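Local coordinates for protein Polyphosphate:AMP phosphotransferase (PDB 3CZP) that uses inorganic polyphosphate as phosphate donor to convert AMP to ADP and, less efficiently, GMP to GDP, working as a magnesium-dependent homodimer, at residues K124-K127 against L128-I132; N109-S112 against Q113-Y116. One frame throughout, in Å; residues are numbered along the deposited sequence.

Contact 1 (K124-K127 against L128-I132)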
loop_
_atom_site.group_PDB
_atom_site.type_symbol
_atom_site.label_atom_id
_atom_site.label_comp_id
_atom_site.label_asym_id
_atom_site.label_seq_id
_atom_site.Cartn_x
_atom_site.Cartn_y
_atom_site.Cartn_z
ATOM N N LYS A 124 -9.756 15.706 -27.655
ATOM C CA LYS A 124 -9.580 15.924 -29.089
ATOM C C LYS A 124 -8.751 14.792 -29.690
ATOM O O LYS A 124 -8.107 14.063 -28.946
ATOM C CB LYS A 124 -8.860 17.254 -29.333
ATOM C CG LYS A 124 -9.617 18.483 -28.918
ATOM C CD LYS A 124 -8.682 19.674 -29.030
ATOM C CE LYS A 124 -9.421 21.006 -29.009
ATOM N NZ LYS A 124 -8.473 22.181 -29.294
ATOM N N GLU A 125 -8.732 14.703 -31.023
ATOM C CA GLU A 125 -7.887 13.749 -31.767
ATOM C C GLU A 125 -6.434 13.731 -31.256
ATOM O O GLU A 125 -5.900 12.638 -30.936
ATOM C CB GLU A 125 -7.902 14.064 -33.281
ATOM C CG GLU A 125 -6.832 13.249 -34.147
ATOM C CD GLU A 125 -6.753 13.642 -35.666
ATOM O OE1 GLU A 125 -7.822 13.812 -36.296
ATOM O OE2 GLU A 125 -5.597 13.776 -36.213
ATOM N N ALA A 126 -5.791 14.904 -31.151
ATOM C CA ALA A 126 -4.398 14.939 -30.672
ATOM C C ALA A 126 -4.215 14.259 -29.300
ATOM O O ALA A 126 -3.220 13.562 -29.063
ATOM C CB ALA A 126 -3.862 16.380 -30.625
ATOM N N LYS A 127 -5.169 14.447 -28.396
ATOM C CA LYS A 127 -5.022 13.927 -27.046
ATOM C C LYS A 127 -5.251 12.423 -27.032
ATOM O O LYS A 127 -4.507 11.709 -26.365
ATOM C CB LYS A 127 -5.913 14.668 -26.068
ATOM C CG LYS A 127 -5.444 16.131 -25.928
ATOM C CD LYS A 127 -6.408 16.961 -25.035
ATOM C CE LYS A 127 -7.495 17.648 -25.853
ATOM N NZ LYS A 127 -8.770 17.700 -25.136
ATOM N N LEU A 128 -6.190 11.934 -27.854
ATOM C CA LEU A 128 -6.293 10.503 -28.050
ATOM C C LEU A 128 -4.994 9.914 -28.592
ATOM O O LEU A 128 -4.578 8.857 -28.153
ATOM C CB LEU A 128 -7.418 10.103 -28.986
ATOM C CG LEU A 128 -7.540 8.585 -29.216
ATOM C CD1 LEU A 128 -7.861 7.806 -27.940
ATOM C CD2 LEU A 128 -8.588 8.239 -30.315
ATOM N N ASP A 129 -4.381 10.572 -29.572
ATOM C CA ASP A 129 -3.135 10.056 -30.139
ATOM C C ASP A 129 -2.013 9.975 -29.088
ATOM O O ASP A 129 -1.156 9.040 -29.102
ATOM C CB ASP A 129 -2.734 10.877 -31.347
ATOM C CG ASP A 129 -3.656 10.622 -32.567
ATOM O OD1 ASP A 129 -4.604 9.760 -32.513
ATOM O OD2 ASP A 129 -3.418 11.279 -33.592
ATOM N N GLN A 130 -2.058 10.912 -28.160
ATOM C CA GLN A 130 -1.069 10.975 -27.074
ATOM C C GLN A 130 -1.272 9.851 -26.081
ATOM O O GLN A 130 -0.310 9.262 -25.685
ATOM C CB GLN A 130 -1.080 12.332 -26.387
ATOM C CG GLN A 130 -0.518 13.434 -27.338
ATOM C CD GLN A 130 -0.754 14.820 -26.837
ATOM O OE1 GLN A 130 -0.786 15.040 -25.638
ATOM N NE2 GLN A 130 -0.896 15.775 -27.753
ATOM N N ALA A 131 -2.531 9.599 -25.710
ATOM C CA ALA A 131 -2.962 8.524 -24.865
ATOM C C ALA A 131 -2.599 7.195 -25.466
ATOM O O ALA A 131 -2.148 6.284 -24.766
ATOM C CB ALA A 131 -4.498 8.601 -24.622
ATOM N N ILE A 132 -2.784 7.078 -26.769
ATOM C CA ILE A 132 -2.396 5.874 -27.464
ATOM C C ILE A 132 -0.932 5.633 -27.285
ATOM O O ILE A 132 -0.547 4.526 -26.905
ATOM C CB ILE A 132 -2.751 5.868 -28.990
ATOM C CG1 ILE A 132 -4.266 5.825 -29.160
ATOM C CG2 ILE A 132 -2.117 4.653 -29.665
ATOM C CD1 ILE A 132 -4.771 5.988 -30.619
#
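Glu-125 and Asp-129 are joined across the first turn of helix 125-144 by an i to i+4 backbone bond, Asp-129 N to Glu-125 O at 2.9 Å. Leu-128 N reaches back in the same way to the carbonyl of Lys-124, the N-cap residue, at 3.1 Å and nearly straight. Ala-131 N binds Lys-127 O, and Gln-130 N binds Ala-126 O less straight, at 141°.

The two acidic side chains also come near each other without touching at their charged ends. Their carboxylates sit one turn apart with planes 40° from each other, and Glu-125 OE2 comes within 4.2 Å of Asp-129 OD2. Two like charges this near probably disfavour each other, although their place in the first turn, where the helix dipole is positive, may ease the cost. With chi1 at -72°, the carboxylate of Asp-129 folds back along its own helix, and CG comes 3.4 Å from Glu-125 O.

Gln-130 packs in the same way: its CG, beside the backbone N, lies 3.2 Å from Ala-126 O, while NE2 only brushes Ala-126 CB at 4.2 Å.

This is the exposed N-terminal end of a helix on the surface of the first PPK2 domain, which seems to be catalytically inactive, but one flank faces inward. Leu-128 packs on Met-114 and Arg-118 of helix 110-119 and on Tyr-195 of helix 186-203, while Asp-129 makes a long, weak ion pair with Arg-202 of that same helix. Ile-132 continues the buried flank against Met-114 and Val-199, so this flank packs on both neighbouring helices.

Contact 2 (N109-S112 against Q113-Y116)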
loop_
_atom_site.group_PDB
_atom_site.type_symbol
_atom_site.label_atom_id
_atom_site.label_comp_id
_atom_site.label_asym_id
_atom_site.label_seq_id
_atom_site.Cartn_x
_atom_site.Cartn_y
_atom_site.Cartn_z
ATOM N N ASN A 109 -9.899 -0.140 -18.143
ATOM C CA ASN A 109 -8.482 0.100 -18.033
ATOM C C ASN A 109 -8.170 1.409 -18.830
ATOM O O ASN A 109 -9.062 2.188 -19.131
ATOM C CB ASN A 109 -7.739 -1.147 -18.535
ATOM C CG ASN A 109 -8.239 -1.591 -19.904
ATOM O OD1 ASN A 109 -8.293 -0.792 -20.856
ATOM N ND2 ASN A 109 -8.650 -2.815 -19.996
ATOM N N TRP A 110 -6.930 1.630 -19.186
ATOM C CA TRP A 110 -6.559 2.844 -19.913
ATOM C C TRP A 110 -7.259 2.978 -21.306
ATOM O O TRP A 110 -7.644 4.053 -21.698
ATOM C CB TRP A 110 -5.032 2.930 -19.978
ATOM C CG TRP A 110 -4.289 1.670 -20.237
ATOM C CD1 TRP A 110 -3.885 1.215 -21.434
ATOM C CD2 TRP A 110 -3.852 0.697 -19.261
ATOM N NE1 TRP A 110 -3.195 0.052 -21.286
ATOM C CE2 TRP A 110 -3.169 -0.306 -19.965
ATOM C CE3 TRP A 110 -3.971 0.580 -17.865
ATOM C CZ2 TRP A 110 -2.567 -1.393 -19.322
ATOM C CZ3 TRP A 110 -3.407 -0.525 -17.233
ATOM C CH2 TRP A 110 -2.724 -1.492 -17.969
ATOM N N TYR A 111 -7.500 1.880 -22.000
ATOM C CA TYR A 111 -8.244 1.871 -23.258
ATOM C C TYR A 111 -9.690 2.288 -23.153
ATOM O O TYR A 111 -10.153 3.097 -23.958
ATOM C CB TYR A 111 -8.140 0.507 -23.905
ATOM C CG TYR A 111 -6.736 0.164 -24.256
ATOM C CD1 TYR A 111 -6.044 0.913 -25.210
ATOM C CD2 TYR A 111 -6.076 -0.856 -23.639
ATOM C CE1 TYR A 111 -4.747 0.639 -25.545
ATOM C CE2 TYR A 111 -4.772 -1.134 -23.957
ATOM C CZ TYR A 111 -4.115 -0.397 -24.960
ATOM O OH TYR A 111 -2.782 -0.675 -25.301
ATOM N N SER A 112 -10.405 1.775 -22.163
ATOM C CA SER A 112 -11.782 2.191 -21.909
ATOM C C SER A 112 -11.791 3.684 -21.652
ATOM O O SER A 112 -12.612 4.398 -22.170
ATOM C CB SER A 112 -12.407 1.471 -20.709
ATOM O OG SER A 112 -12.003 0.117 -20.650
ATOM N N GLN A 113 -10.871 4.156 -20.825
ATOM C CA GLN A 113 -10.786 5.575 -20.542
ATOM C C GLN A 113 -10.630 6.436 -21.801
ATOM O O GLN A 113 -11.466 7.329 -22.033
ATOM C CB GLN A 113 -9.649 5.846 -19.555
ATOM C CG GLN A 113 -9.883 5.257 -18.128
ATOM C CD GLN A 113 -8.853 5.755 -17.140
ATOM O OE1 GLN A 113 -7.706 6.009 -17.513
ATOM N NE2 GLN A 113 -9.243 5.857 -15.862
HETATM N N MSE A 114 -9.603 6.168 -22.622
HETATM C CA MSE A 114 -9.356 6.964 -23.863
HETATM C C MSE A 114 -10.461 6.847 -24.964
HETATM O O MSE A 114 -10.815 7.835 -25.585
HETATM C CB MSE A 114 -7.948 6.663 -24.406
HETATM C CG MSE A 114 -7.810 5.445 -25.218
HETATM SE SE MSE A 114 -6.013 5.043 -25.795
HETATM C CE MSE A 114 -5.095 4.628 -24.054
ATOM N N LEU A 115 -11.055 5.656 -25.136
ATOM C CA LEU A 115 -12.130 5.444 -26.104
ATOM C C LEU A 115 -13.377 6.143 -25.657
ATOM O O LEU A 115 -14.026 6.828 -26.436
ATOM C CB LEU A 115 -12.415 3.941 -26.302
ATOM C CG LEU A 115 -11.312 3.249 -27.087
ATOM C CD1 LEU A 115 -11.510 1.729 -27.028
ATOM C CD2 LEU A 115 -11.279 3.740 -28.548
ATOM N N TYR A 116 -13.734 5.983 -24.388
ATOM C CA TYR A 116 -14.917 6.696 -23.873
ATOM C C TYR A 116 -14.741 8.210 -24.024
ATOM O O TYR A 116 -15.644 8.912 -24.492
ATOM C CB TYR A 116 -15.178 6.270 -22.438
ATOM C CG TYR A 116 -16.201 7.113 -21.716
ATOM C CD1 TYR A 116 -17.584 6.928 -21.924
ATOM C CD2 TYR A 116 -15.792 8.138 -20.837
ATOM C CE1 TYR A 116 -18.524 7.734 -21.248
ATOM C CE2 TYR A 116 -16.720 8.956 -20.172
ATOM C CZ TYR A 116 -18.075 8.748 -20.377
ATOM O OH TYR A 116 -18.973 9.531 -19.685
#
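Gln-113 N gives its hydrogen to Asn-109 O at 3.2 Å, close to straight at 170°, across the first turn of helix 110-119. Asn-109 and Ser-112 form a capping box at this helix start, which follows strand 103-107 in the P-loop-type fold of the first PPK2 domain. Met-114 N, Leu-115 N and Tyr-116 N bind Trp-110 O, Tyr-111 O and Ser-112 O in turn. The two bonds of the cap itself are weak: Asn-109 OD1 accepts from Tyr-111 N at 3.0 Å, and Ser-112 OG accepts from Asn-109 N at 3.3 Å. The amide of Asn-109 is also held from outside, its ND2 bonding to Phe-106 O and Asn-49 OD1.

Two aromatic residues follow the cap, and their polar ends converge on one carboxylate: Trp-110 NE1 and Tyr-111 OH both bond to Glu-139 OE2, and the tyrosine hydroxyl meets Lys-151 NZ as well. These bonds probably restrain where the rings sit. Trp-110 lays its CD1 3.6 Å above one face of the Tyr-111 ring, offset toward the rim.

Further out, Leu-115 CG, beside its backbone N, lies 3.3 Å from Tyr-111 O, and the side chain packs on Tyr-195 and Val-199 of helix 186-203. Met-114, a selenomethionine, runs beside Tyr-111 in a Met-aromatic contact, its SE 5.3 Å from the ring centroid on an oblique line. A bend at chi3 (67°) turns the terminal methyl back toward the preceding turn, where CE rests 4.0 Å from Tyr-111 CD1 and meets the edge of the Trp-110 indole near its plane.

How the contacts relate
Coming from the N terminus, the chain leaves strand 103-107 and enters contact 2, which winds the first turns of helix 110-119. A short connection then leads to contact 1, which does the same for helix 125-144. Each contact closes only local helical turns, and they stand in series, neither nested nor crossed, with centres about 11 Å apart. Met-114 is the joint: its CE lies 3.5 Å from Ala-131 O, its CG 3.6 Å from Leu-128 CD1, and its SE 3.9 Å from Ile-132 CG1. Residues of both contacts also pack on helix 186-203, so three helices of the first PPK2 domain meet here.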